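Local atomic coordinates of O-methyltransferase (Burkholderia thailandensis, PDB entry 3MCZ), a protein that probably transfers a methyl group from S-adenosylmethionine to an oxygen of its substrate, working as a dimer. Residues K278-T289 / R340-S350; E14-L22 / D293-A301. All coordinates share one frame; numbering follows the deposited sequence.

Contact 1: K278-T289 / R340-S350; sequences KPGGALLILTMT and RYTLLIGQRSS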
ATOM      1  N   LYS A 278     -12.138 -22.965 -37.259  1.00 16.57           N
ATOM      2  CA  LYS A 278     -12.621 -23.432 -38.564  1.00 17.16           C
ATOM      3  C   LYS A 278     -12.238 -22.435 -39.617  1.00 17.49           C
ATOM      4  O   LYS A 278     -11.950 -21.264 -39.314  1.00 17.17           O
ATOM      5  CB  LYS A 278     -14.145 -23.621 -38.550  1.00 16.80           C
ATOM      6  CG  LYS A 278     -14.635 -24.743 -37.582  1.00 18.32           C
ATOM      7  CD  LYS A 278     -16.128 -24.745 -37.505  1.00 21.34           C
ATOM      8  CE  LYS A 278     -16.707 -25.868 -36.660  1.00 25.53           C
ATOM      9  NZ  LYS A 278     -18.220 -26.049 -36.901  1.00 27.16           N
ATOM     10  N   PRO A 279     -12.204 -22.878 -40.878  1.00 17.64           N
ATOM     11  CA  PRO A 279     -11.982 -21.916 -41.956  1.00 17.60           C
ATOM     12  C   PRO A 279     -12.968 -20.776 -41.924  1.00 17.52           C
ATOM     13  O   PRO A 279     -14.145 -20.980 -41.686  1.00 17.98           O
ATOM     14  CB  PRO A 279     -12.202 -22.749 -43.224  1.00 17.45           C
ATOM     15  CG  PRO A 279     -11.906 -24.102 -42.830  1.00 18.50           C
ATOM     16  CD  PRO A 279     -12.278 -24.257 -41.384  1.00 17.96           C
ATOM     17  N   GLY A 280     -12.464 -19.569 -42.161  1.00 18.01           N
ATOM     18  CA  GLY A 280     -13.248 -18.354 -42.076  1.00 17.81           C
ATOM     19  C   GLY A 280     -13.447 -17.859 -40.648  1.00 17.28           C
ATOM     20  O   GLY A 280     -14.072 -16.831 -40.455  1.00 17.35           O
ATOM     21  N   GLY A 281     -12.950 -18.609 -39.660  1.00 15.59           N
ATOM     22  CA  GLY A 281     -13.194 -18.320 -38.249  1.00 14.25           C
ATOM     23  C   GLY A 281     -12.099 -17.443 -37.652  1.00 13.28           C
ATOM     24  O   GLY A 281     -11.204 -16.964 -38.347  1.00 12.54           O
ATOM     25  N   ALA A 282     -12.170 -17.254 -36.345  1.00 12.63           N
ATOM     26  CA  ALA A 282     -11.251 -16.347 -35.653  1.00 11.98           C
ATOM     27  C   ALA A 282     -10.837 -16.893 -34.305  1.00 12.45           C
ATOM     28  O   ALA A 282     -11.631 -17.515 -33.588  1.00 11.84           O
ATOM     29  CB  ALA A 282     -11.894 -14.942 -35.468  1.00 11.31           C
ATOM     30  N   LEU A 283      -9.589 -16.614 -33.968  1.00 12.97           N
ATOM     31  CA  LEU A 283      -9.053 -16.804 -32.636  1.00 13.31           C
ATOM     32  C   LEU A 283      -8.952 -15.419 -31.972  1.00 13.69           C
ATOM     33  O   LEU A 283      -8.357 -14.475 -32.554  1.00 14.10           O
ATOM     34  CB  LEU A 283      -7.642 -17.418 -32.737  1.00 12.42           C
ATOM     35  CG  LEU A 283      -6.884 -17.549 -31.402  1.00 14.37           C
ATOM     36  CD1 LEU A 283      -7.665 -18.393 -30.368  1.00 12.84           C
ATOM     37  CD2 LEU A 283      -5.462 -18.106 -31.582  1.00 14.13           C
ATOM     38  N   LEU A 284      -9.532 -15.281 -30.776  1.00 12.94           N
ATOM     39  CA  LEU A 284      -9.490 -14.023 -30.045  1.00 13.61           C
ATOM     40  C   LEU A 284      -8.595 -14.199 -28.842  1.00 14.26           C
ATOM     41  O   LEU A 284      -8.766 -15.147 -28.080  1.00 13.39           O
ATOM     42  CB  LEU A 284     -10.871 -13.589 -29.559  1.00 13.50           C
ATOM     43  CG  LEU A 284     -11.972 -13.473 -30.609  1.00 16.10           C
ATOM     44  CD1 LEU A 284     -13.278 -12.959 -29.979  1.00 13.82           C
ATOM     45  CD2 LEU A 284     -11.560 -12.608 -31.823  1.00 15.56           C
ATOM     46  N   ILE A 285      -7.632 -13.298 -28.689  1.00 14.34           N
ATOM     47  CA  ILE A 285      -6.803 -13.273 -27.496  1.00 15.28           C
ATOM     48  C   ILE A 285      -6.820 -11.882 -26.885  1.00 15.01           C
ATOM     49  O   ILE A 285      -6.399 -10.931 -27.494  1.00 15.84           O
ATOM     50  CB  ILE A 285      -5.353 -13.657 -27.778  1.00 15.01           C
ATOM     51  CG1 ILE A 285      -5.256 -15.041 -28.469  1.00 16.29           C
ATOM     52  CG2 ILE A 285      -4.530 -13.603 -26.441  1.00 15.73           C
ATOM     53  CD1 ILE A 285      -3.840 -15.430 -28.959  1.00 13.95           C
ATOM     54  N   LEU A 286      -7.325 -11.791 -25.666  1.00 15.67           N
ATOM     55  CA  LEU A 286      -7.332 -10.557 -24.929  1.00 16.03           C
ATOM     56  C   LEU A 286      -6.155 -10.612 -23.960  1.00 15.03           C
ATOM     57  O   LEU A 286      -6.015 -11.562 -23.193  1.00 14.77           O
ATOM     58  CB  LEU A 286      -8.628 -10.462 -24.157  1.00 16.36           C
ATOM     59  CG  LEU A 286      -8.869  -9.166 -23.416  1.00 19.54           C
ATOM     60  CD1 LEU A 286      -8.959  -7.982 -24.391  1.00 18.54           C
ATOM     61  CD2 LEU A 286     -10.179  -9.336 -22.614  1.00 21.78           C
ATOM     62  N   THR A 287      -5.317  -9.593 -23.995  1.00 15.36           N
ATOM     63  CA  THR A 287      -4.109  -9.597 -23.214  1.00 15.48           C
ATOM     64  C   THR A 287      -3.732  -8.159 -22.828  1.00 16.11           C
ATOM     65  O   THR A 287      -3.945  -7.205 -23.606  1.00 14.70           O
ATOM     66  CB  THR A 287      -2.989 -10.330 -23.975  1.00 15.95           C
ATOM     67  OG1 THR A 287      -1.859 -10.457 -23.121  1.00 16.83           O
ATOM     68  CG2 THR A 287      -2.557  -9.574 -25.273  1.00 15.25           C
HETATM   69  N   MSE A 288      -3.195  -7.974 -21.626  1.00 15.59           N
HETATM   70  CA  MSE A 288      -2.761  -6.636 -21.248  1.00 15.52           C
HETATM   71  C   MSE A 288      -1.642  -6.187 -22.184  1.00 14.58           C
HETATM   72  O   MSE A 288      -0.673  -6.909 -22.418  1.00 14.88           O
HETATM   73  CB  MSE A 288      -2.244  -6.553 -19.814  1.00 16.00           C
HETATM   74  CG  MSE A 288      -1.863  -5.092 -19.459  1.00 20.28           C
HETATM   75 SE   MSE A 288      -1.635  -4.881 -17.547  0.95 25.26          SE
HETATM   76  CE  MSE A 288      -3.491  -5.375 -17.260  1.00 28.22           C
ATOM     77  N   THR A 289      -1.730  -4.965 -22.660  1.00 14.03           N
ATOM     78  CA  THR A 289      -0.766  -4.479 -23.659  1.00 14.26           C
ATOM     79  C   THR A 289       0.637  -4.349 -23.047  1.00 14.96           C
ATOM     80  O   THR A 289       0.810  -3.737 -21.979  1.00 14.42           O
ATOM     81  CB  THR A 289      -1.197  -3.117 -24.172  1.00 14.53           C
ATOM     82  OG1 THR A 289      -2.516  -3.224 -24.706  1.00 14.39           O
ATOM     83  CG2 THR A 289      -0.246  -2.580 -25.247  1.00 15.18           C
ATOM     84  N   ARG A 340      -6.179  -0.413 -21.445  1.00 19.41           N
ATOM     85  CA  ARG A 340      -4.853  -0.994 -21.228  1.00 19.69           C
ATOM     86  C   ARG A 340      -4.656  -2.404 -21.827  1.00 17.99           C
ATOM     87  O   ARG A 340      -3.592  -3.029 -21.634  1.00 16.25           O
ATOM     88  CB  ARG A 340      -4.575  -1.050 -19.716  1.00 21.41           C
ATOM     89  CG  ARG A 340      -5.409  -2.071 -18.937  1.00 27.60           C
ATOM     90  CD  ARG A 340      -4.984  -2.152 -17.443  1.00 34.14           C
ATOM     91  NE  ARG A 340      -5.555  -1.098 -16.600  1.00 38.46           N
ATOM     92  CZ  ARG A 340      -5.071  -0.737 -15.405  1.00 42.37           C
ATOM     93  NH1 ARG A 340      -5.653   0.234 -14.713  1.00 43.19           N
ATOM     94  NH2 ARG A 340      -3.987  -1.327 -14.903  1.00 44.84           N
ATOM     95  N   TYR A 341      -5.700  -2.917 -22.473  1.00 16.22           N
ATOM     96  CA  TYR A 341      -5.700  -4.232 -23.090  1.00 16.06           C
ATOM     97  C   TYR A 341      -5.623  -4.149 -24.613  1.00 14.23           C
ATOM     98  O   TYR A 341      -6.040  -3.159 -25.238  1.00 14.82           O
ATOM     99  CB  TYR A 341      -6.939  -5.028 -22.622  1.00 16.67           C
ATOM    100  CG  TYR A 341      -6.795  -5.667 -21.275  1.00 19.93           C
ATOM    101  CD1 TYR A 341      -6.995  -4.954 -20.093  1.00 28.56           C
ATOM    102  CD2 TYR A 341      -6.442  -6.993 -21.175  1.00 26.77           C
ATOM    103  CE1 TYR A 341      -6.837  -5.584 -18.829  1.00 31.13           C
ATOM    104  CE2 TYR A 341      -6.281  -7.613 -19.957  1.00 29.76           C
ATOM    105  CZ  TYR A 341      -6.462  -6.912 -18.792  1.00 30.43           C
ATOM    106  OH  TYR A 341      -6.287  -7.611 -17.603  1.00 37.97           O
ATOM    107  N   THR A 342      -5.063  -5.199 -25.210  1.00 13.81           N
ATOM    108  CA  THR A 342      -5.123  -5.425 -26.634  1.00 13.54           C
ATOM    109  C   THR A 342      -5.931  -6.703 -26.883  1.00 12.68           C
ATOM    110  O   THR A 342      -5.672  -7.753 -26.280  1.00 13.30           O
ATOM    111  CB  THR A 342      -3.697  -5.570 -27.247  1.00 13.78           C
ATOM    112  OG1 THR A 342      -2.954  -4.353 -27.016  1.00 14.78           O
ATOM    113  CG2 THR A 342      -3.723  -5.872 -28.783  1.00 15.67           C
ATOM    114  N   LEU A 343      -6.859  -6.604 -27.816  1.00 12.78           N
ATOM    115  CA  LEU A 343      -7.567  -7.742 -28.367  1.00 12.93           C
ATOM    116  C   LEU A 343      -6.934  -8.089 -29.713  1.00 13.36           C
ATOM    117  O   LEU A 343      -6.867  -7.248 -30.636  1.00 14.29           O
ATOM    118  CB  LEU A 343      -9.060  -7.436 -28.509  1.00 13.26           C
ATOM    119  CG  LEU A 343      -9.909  -8.587 -29.073  1.00 14.05           C
ATOM    120  CD1 LEU A 343      -9.964  -9.813 -28.112  1.00 16.31           C
ATOM    121  CD2 LEU A 343     -11.327  -8.064 -29.360  1.00 18.19           C
ATOM    122  N   LEU A 344      -6.364  -9.278 -29.783  1.00 13.70           N
ATOM    123  CA  LEU A 344      -5.794  -9.799 -31.017  1.00 13.73           C
ATOM    124  C   LEU A 344      -6.816 -10.726 -31.629  1.00 14.18           C
ATOM    125  O   LEU A 344      -7.456 -11.518 -30.913  1.00 14.02           O
ATOM    126  CB  LEU A 344      -4.484 -10.549 -30.763  1.00 14.14           C
ATOM    127  CG  LEU A 344      -3.327  -9.726 -30.190  1.00 15.43           C
ATOM    128  CD1 LEU A 344      -2.165 -10.737 -29.766  1.00 15.14           C
ATOM    129  CD2 LEU A 344      -2.838  -8.701 -31.195  1.00 15.17           C
ATOM    130  N   ILE A 345      -6.991 -10.604 -32.945  1.00 13.42           N
ATOM    131  CA  ILE A 345      -7.970 -11.385 -33.669  1.00 14.10           C
ATOM    132  C   ILE A 345      -7.202 -12.110 -34.776  1.00 14.77           C
ATOM    133  O   ILE A 345      -6.772 -11.507 -35.765  1.00 15.10           O
ATOM    134  CB  ILE A 345      -9.114 -10.474 -34.223  1.00 14.50           C
ATOM    135  CG1 ILE A 345      -9.790  -9.648 -33.103  1.00 17.54           C
ATOM    136  CG2 ILE A 345     -10.207 -11.283 -34.990  1.00 14.82           C
ATOM    137  CD1 ILE A 345      -9.424  -8.127 -33.123  1.00 21.59           C
ATOM    138  N   GLY A 346      -7.049 -13.407 -34.629  1.00 14.33           N
ATOM    139  CA  GLY A 346      -6.440 -14.210 -35.652  1.00 14.78           C
ATOM    140  C   GLY A 346      -7.444 -14.835 -36.575  1.00 16.20           C
ATOM    141  O   GLY A 346      -8.230 -15.686 -36.165  1.00 18.07           O
ATOM    142  N   GLN A 347      -7.393 -14.497 -37.848  1.00 16.26           N
ATOM    143  CA  GLN A 347      -8.432 -14.929 -38.761  1.00 17.61           C
ATOM    144  C   GLN A 347      -7.911 -16.033 -39.688  1.00 17.54           C
ATOM    145  O   GLN A 347      -6.837 -15.878 -40.279  1.00 16.59           O
ATOM    146  CB  GLN A 347      -8.915 -13.693 -39.526  1.00 19.15           C
ATOM    147  CG  GLN A 347      -9.208 -12.473 -38.545  1.00 21.51           C
ATOM    148  CD  GLN A 347      -9.063 -11.068 -39.166  1.00 27.74           C
ATOM    149  OE1 GLN A 347      -9.782 -10.713 -40.098  1.00 29.60           O
ATOM    150  NE2 GLN A 347      -8.175 -10.251 -38.590  1.00 23.89           N
ATOM    151  N   ARG A 348      -8.633 -17.152 -39.765  1.00 18.49           N
ATOM    152  CA  ARG A 348      -8.277 -18.250 -40.665  1.00 19.83           C
ATOM    153  C   ARG A 348      -8.959 -18.005 -42.004  1.00 21.85           C
ATOM    154  O   ARG A 348     -10.154 -17.728 -42.059  1.00 20.45           O
ATOM    155  CB  ARG A 348      -8.688 -19.614 -40.088  1.00 20.03           C
ATOM    156  CG  ARG A 348      -8.078 -20.793 -40.841  1.00 20.43           C
ATOM    157  CD  ARG A 348      -8.452 -22.152 -40.279  1.00 22.52           C
ATOM    158  NE  ARG A 348      -7.758 -22.516 -39.034  1.00 21.07           N
ATOM    159  CZ  ARG A 348      -6.449 -22.736 -38.940  1.00 21.58           C
ATOM    160  NH1 ARG A 348      -5.651 -22.603 -40.004  1.00 21.74           N
ATOM    161  NH2 ARG A 348      -5.927 -23.052 -37.771  1.00 22.47           N
ATOM    162  N   SER A 349      -8.184 -18.070 -43.079  1.00 23.90           N
ATOM    163  CA  SER A 349      -8.740 -17.921 -44.407  1.00 26.34           C
ATOM    164  C   SER A 349      -9.748 -19.070 -44.698  1.00 27.73           C
ATOM    165  O   SER A 349      -9.600 -20.211 -44.228  1.00 26.67           O
ATOM    166  CB  SER A 349      -7.603 -17.878 -45.441  1.00 26.56           C
ATOM    167  OG  SER A 349      -8.119 -18.056 -46.748  1.00 29.94           O
ATOM    168  N   SER A 350     -10.791 -18.747 -45.449  1.00 30.14           N
ATOM    169  CA  SER A 350     -11.753 -19.761 -45.877  1.00 32.46           C
ATOM    170  C   SER A 350     -11.339 -20.390 -47.215  1.00 34.38           C
ATOM    171  O   SER A 350     -11.875 -21.425 -47.614  1.00 35.11           O
ATOM    172  CB  SER A 350     -13.135 -19.134 -45.984  1.00 32.69           C
ATOM    173  OG  SER A 350     -13.033 -17.844 -46.552  1.00 34.23           O
TER
HETATM  174  O   HOH W   1      -3.508  -0.819 -24.644  1.00 16.43           O
HETATM  175  O   HOH W   2      -1.265  -2.059 -20.752  1.00 22.69           O
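Y341 lies across the end of strand 281-288, its ring resting against the backbone of T287 and M288. Its CB starts beside L286 CD1, at 4.0 Å, and T287 O. CG points opposite the carbonyl carbon, beside the backbone N (chi1 -81°), which brings CD2 to within 3.4 Å of M288 N. One ring face receives M288 CB, offset toward the rim, while T287 N lies at the edge in plane. Farther out, M288, a selenomethionine, bends at chi3 so that its CE reaches Y341 CZ at 3.7 Å; the phenol oxygen beyond bonds to D256. A long unbranched chain suits this place because it can bend to set CE against the ring.

The two strands run antiparallel at 157° in the Rossmann-like sheet of class I methyltransferases, fifth and seventh in chain order but adjacent. Straight backbone bonds join them, such as L344 N to I285 O at 2.8 Å. Leucines and isoleucines serve both faces: L284 CD2 meets I345 CG1 at 3.7 Å, the two side chains lying side by side, whereas I285 and L344 turn toward helix 319-328. Past strand 281-288, T289 OG1 shares a short hydrogen bond with T342 OG1, at 2.6 Å.

Contact 2: E14-L22 / D293-A301; sequences ESTEDKAAL and DRVTPALSA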
ATOM      1  N   GLU A  14      -9.351   1.373 -18.265  1.00 45.77           N
ATOM      2  CA  GLU A  14      -8.935   2.592 -19.006  1.00 45.18           C
ATOM      3  C   GLU A  14      -7.411   2.700 -19.082  1.00 44.43           C
ATOM      4  O   GLU A  14      -6.704   2.256 -18.168  1.00 44.83           O
ATOM      5  CB  GLU A  14      -9.521   3.858 -18.375  1.00 45.40           C
ATOM      6  N   SER A  15      -6.911   3.281 -20.174  1.00 43.20           N
ATOM      7  CA  SER A  15      -5.486   3.170 -20.525  1.00 42.26           C
ATOM      8  C   SER A  15      -4.528   3.812 -19.507  1.00 41.07           C
ATOM      9  O   SER A  15      -4.961   4.502 -18.583  1.00 40.56           O
ATOM     10  CB  SER A  15      -5.229   3.738 -21.923  1.00 42.51           C
ATOM     11  OG  SER A  15      -3.999   3.244 -22.426  1.00 42.57           O
ATOM     12  N   THR A  16      -3.225   3.569 -19.692  1.00 39.57           N
ATOM     13  CA  THR A  16      -2.201   3.992 -18.725  1.00 38.22           C
ATOM     14  C   THR A  16      -0.900   4.535 -19.371  1.00 36.77           C
ATOM     15  O   THR A  16      -0.555   4.220 -20.517  1.00 36.59           O
ATOM     16  CB  THR A  16      -1.826   2.814 -17.755  1.00 38.61           C
ATOM     17  OG1 THR A  16      -0.840   1.958 -18.364  1.00 37.24           O
ATOM     18  CG2 THR A  16      -3.066   1.992 -17.386  1.00 39.05           C
ATOM     19  N   GLU A  17      -0.172   5.311 -18.575  1.00 34.64           N
ATOM     20  CA  GLU A  17       1.051   6.005 -18.986  1.00 33.07           C
ATOM     21  C   GLU A  17       2.225   5.100 -19.349  1.00 32.40           C
ATOM     22  O   GLU A  17       2.454   4.071 -18.712  1.00 32.11           O
ATOM     23  CB  GLU A  17       1.513   6.896 -17.825  1.00 32.84           C
ATOM     24  CG  GLU A  17       0.651   8.116 -17.629  1.00 31.38           C
ATOM     25  CD  GLU A  17       0.890   9.151 -18.725  1.00 30.65           C
ATOM     26  OE1 GLU A  17       1.942   9.842 -18.705  1.00 29.43           O
ATOM     27  OE2 GLU A  17       0.028   9.252 -19.613  1.00 27.06           O
ATOM     28  N   ASP A  18       3.018   5.523 -20.323  1.00 31.19           N
ATOM     29  CA  ASP A  18       4.281   4.842 -20.613  1.00 30.96           C
ATOM     30  C   ASP A  18       5.237   4.817 -19.396  1.00 30.63           C
ATOM     31  O   ASP A  18       5.913   3.818 -19.145  1.00 29.34           O
ATOM     32  CB  ASP A  18       4.976   5.517 -21.794  1.00 31.20           C
ATOM     33  CG  ASP A  18       4.379   5.122 -23.148  1.00 32.78           C
ATOM     34  OD1 ASP A  18       3.566   4.169 -23.227  1.00 34.84           O
ATOM     35  OD2 ASP A  18       4.748   5.771 -24.142  1.00 33.90           O
ATOM     36  N   LYS A  19       5.270   5.923 -18.648  1.00 29.67           N
ATOM     37  CA  LYS A  19       6.248   6.120 -17.572  1.00 29.92           C
ATOM     38  C   LYS A  19       5.582   6.217 -16.189  1.00 28.67           C
ATOM     39  O   LYS A  19       4.541   6.838 -16.047  1.00 28.50           O
ATOM     40  CB  LYS A  19       7.056   7.391 -17.865  1.00 30.12           C
ATOM     41  CG  LYS A  19       7.940   7.277 -19.121  1.00 32.34           C
ATOM     42  CD  LYS A  19       9.269   6.557 -18.818  1.00 35.50           C
ATOM     43  CE  LYS A  19      10.086   6.290 -20.108  1.00 36.52           C
ATOM     44  NZ  LYS A  19      10.311   7.518 -20.929  1.00 37.18           N
ATOM     45  N   ALA A  20       6.191   5.578 -15.191  1.00 27.75           N
ATOM     46  CA  ALA A  20       5.733   5.613 -13.791  1.00 27.01           C
ATOM     47  C   ALA A  20       6.930   5.796 -12.832  1.00 26.21           C
ATOM     48  O   ALA A  20       6.885   5.345 -11.699  1.00 26.11           O
ATOM     49  CB  ALA A  20       5.003   4.320 -13.436  1.00 27.04           C
ATOM     50  N   ALA A  21       7.994   6.449 -13.289  1.00 24.83           N
ATOM     51  CA  ALA A  21       9.233   6.531 -12.518  1.00 23.90           C
ATOM     52  C   ALA A  21       9.055   7.386 -11.246  1.00 22.87           C
ATOM     53  O   ALA A  21       8.383   8.432 -11.283  1.00 21.48           O
ATOM     54  CB  ALA A  21      10.339   7.109 -13.387  1.00 23.99           C
ATOM     55  N   LEU A  22       9.635   6.921 -10.131  1.00 21.37           N
ATOM     56  CA  LEU A  22       9.818   7.763  -8.927  1.00 21.09           C
ATOM     57  C   LEU A  22      10.961   8.710  -9.216  1.00 20.33           C
ATOM     58  O   LEU A  22      11.959   8.299  -9.810  1.00 20.94           O
ATOM     59  CB  LEU A  22      10.196   6.906  -7.725  1.00 20.50           C
ATOM     60  CG  LEU A  22       9.138   5.886  -7.347  1.00 20.98           C
ATOM     61  CD1 LEU A  22       9.817   4.687  -6.712  1.00 21.24           C
ATOM     62  CD2 LEU A  22       8.110   6.489  -6.402  1.00 23.99           C
ATOM     63  N   ASP A 293       9.929  -4.235 -25.014  1.00 14.33           N
ATOM     64  CA  ASP A 293      10.897  -3.821 -23.998  1.00 15.66           C
ATOM     65  C   ASP A 293      10.553  -4.296 -22.574  1.00 15.93           C
ATOM     66  O   ASP A 293      11.373  -4.204 -21.682  1.00 16.64           O
ATOM     67  CB  ASP A 293      11.108  -2.306 -24.044  1.00 15.61           C
ATOM     68  CG  ASP A 293       9.870  -1.497 -23.624  1.00 17.68           C
ATOM     69  OD1 ASP A 293       8.850  -2.048 -23.132  1.00 18.61           O
ATOM     70  OD2 ASP A 293       9.941  -0.261 -23.761  1.00 20.95           O
ATOM     71  N   ARG A 294       9.346  -4.824 -22.388  1.00 14.90           N
ATOM     72  CA  ARG A 294       8.871  -5.358 -21.087  1.00 15.66           C
ATOM     73  C   ARG A 294       8.727  -4.306 -19.966  1.00 14.94           C
ATOM     74  O   ARG A 294       8.472  -4.650 -18.817  1.00 13.86           O
ATOM     75  CB  ARG A 294       9.751  -6.536 -20.655  1.00 16.04           C
ATOM     76  CG  ARG A 294       9.448  -7.736 -21.505  1.00 18.21           C
ATOM     77  CD  ARG A 294      10.381  -8.826 -21.167  1.00 20.78           C
ATOM     78  NE  ARG A 294       9.981 -10.100 -21.755  1.00 24.17           N
ATOM     79  CZ  ARG A 294      10.135 -10.467 -23.013  1.00 27.56           C
ATOM     80  NH1 ARG A 294      10.645  -9.653 -23.990  1.00 26.41           N
ATOM     81  NH2 ARG A 294       9.718 -11.688 -23.313  1.00 29.85           N
ATOM     82  N   VAL A 295       8.857  -3.029 -20.312  1.00 14.50           N
ATOM     83  CA  VAL A 295       8.727  -1.960 -19.320  1.00 14.98           C
ATOM     84  C   VAL A 295       7.710  -0.906 -19.701  1.00 15.86           C
ATOM     85  O   VAL A 295       7.445  -0.016 -18.894  1.00 16.84           O
ATOM     86  CB  VAL A 295      10.056  -1.278 -18.987  1.00 15.48           C
ATOM     87  CG1 VAL A 295      11.045  -2.267 -18.374  1.00 14.33           C
ATOM     88  CG2 VAL A 295      10.694  -0.626 -20.224  1.00 13.57           C
ATOM     89  N   THR A 296       7.165  -0.980 -20.917  1.00 15.27           N
ATOM     90  CA  THR A 296       6.210  -0.024 -21.384  1.00 16.64           C
ATOM     91  C   THR A 296       4.994  -0.762 -21.917  1.00 17.72           C
ATOM     92  O   THR A 296       5.158  -1.777 -22.594  1.00 19.66           O
ATOM     93  CB  THR A 296       6.828   0.868 -22.465  1.00 16.76           C
ATOM     94  OG1 THR A 296       7.190   0.084 -23.574  1.00 22.99           O
ATOM     95  CG2 THR A 296       8.098   1.444 -22.011  1.00 15.86           C
ATOM     96  N   PRO A 297       3.779  -0.293 -21.576  1.00 18.06           N
ATOM     97  CA  PRO A 297       3.478   0.724 -20.537  1.00 17.42           C
ATOM     98  C   PRO A 297       3.896   0.261 -19.153  1.00 16.47           C
ATOM     99  O   PRO A 297       3.933  -0.936 -18.902  1.00 14.55           O
ATOM    100  CB  PRO A 297       1.946   0.871 -20.585  1.00 18.58           C
ATOM    101  CG  PRO A 297       1.466  -0.036 -21.665  1.00 19.43           C
ATOM    102  CD  PRO A 297       2.579  -0.786 -22.266  1.00 19.14           C
ATOM    103  N   ALA A 298       4.226   1.205 -18.259  1.00 16.69           N
ATOM    104  CA  ALA A 298       4.823   0.844 -16.983  1.00 17.68           C
ATOM    105  C   ALA A 298       3.960  -0.142 -16.202  1.00 17.83           C
ATOM    106  O   ALA A 298       4.475  -1.043 -15.509  1.00 18.78           O
ATOM    107  CB  ALA A 298       5.099   2.112 -16.128  1.00 17.97           C
ATOM    108  N   LEU A 299       2.650   0.055 -16.242  1.00 17.56           N
ATOM    109  CA  LEU A 299       1.772  -0.814 -15.453  1.00 18.11           C
ATOM    110  C   LEU A 299       1.769  -2.277 -15.967  1.00 16.87           C
ATOM    111  O   LEU A 299       1.473  -3.195 -15.210  1.00 15.86           O
ATOM    112  CB  LEU A 299       0.373  -0.194 -15.317  1.00 20.13           C
ATOM    113  CG  LEU A 299       0.355   1.035 -14.362  1.00 24.58           C
ATOM    114  CD1 LEU A 299      -1.062   1.636 -14.277  1.00 29.40           C
ATOM    115  CD2 LEU A 299       0.910   0.745 -12.911  1.00 29.60           C
ATOM    116  N   SER A 300       2.219  -2.517 -17.193  1.00 15.42           N
ATOM    117  CA  SER A 300       2.411  -3.891 -17.690  1.00 15.48           C
ATOM    118  C   SER A 300       3.506  -4.661 -16.972  1.00 13.72           C
ATOM    119  O   SER A 300       3.336  -5.846 -16.687  1.00 11.62           O
ATOM    120  CB  SER A 300       2.670  -3.912 -19.229  1.00 16.79           C
ATOM    121  OG  SER A 300       3.969  -3.455 -19.574  1.00 22.55           O
ATOM    122  N   ALA A 301       4.613  -4.002 -16.638  1.00 13.34           N
ATOM    123  CA  ALA A 301       5.674  -4.636 -15.856  1.00 12.95           C
ATOM    124  C   ALA A 301       5.197  -4.985 -14.440  1.00 11.68           C
ATOM    125  O   ALA A 301       5.520  -6.057 -13.913  1.00 11.02           O
ATOM    126  CB  ALA A 301       6.904  -3.732 -15.780  1.00 11.81           C
TER
HETATM  127  O   HOH W   3       1.409   2.581 -17.095  1.00 18.04           O
HETATM  128  O   HOH W   4       8.421   2.284 -18.247  1.00 20.29           O
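The ring of P297 meets T16 and E17 through its CB: P297 CB lies 3.7 Å from T16 OG1, the side chains crossing at about a right angle, and E17 O touches the same carbon. A cis peptide bond precedes the proline. The carboxylate of D293 is approached from one face by two backbone N-H groups, V295 N from 57° out of its plane and T296 N on the syn side, both bonding OD1. Aspartate suits the place, since its short arm closes an Asx turn that shapes the loop ahead of P297.

Across the contact A298 N makes only weak hydrogen bonds, to E17 O (3.4 Å) and D18 O (3.2 Å). Small residues permit this closeness: A20 CB and A298 CB are tightly packed at 3.5 Å. At chi1 84°, T16 OG1 reaches a water bound to L299 N, and T16 CG2 meets L299 CD1 at 3.7 Å. P297 O accepts hydrogen bonds from both S300 N and S300 OG at the start of helix 298-310. The loop 14-22 runs past it toward helix 25-33, while V295 and A301 pack on H78 and A82 in helix 70-82 of the second subunit.

How the contacts relate
From the N terminus the chain first passes through 14-22, which waits some 270 residues, through the helical N-terminal region and most of the methyltransferase domain, before 293-301 closes the long loop of contact 2. Contact 1 opens in between, at 278-289, and closes later at 340-350, so the two loops cross. Strand 281-288 is followed, after a short loop, by helix 298-310, which brings the contacts together: T289 O packs against S300 CB and P297 CD, and the guanidinium of R340 lies by T16, with its NH1 bonded to I12 O. Contact 1 thus pairs strands within the sheet, while contact 2 ties the N-terminal arm to the helix following one of them, beside the second subunit.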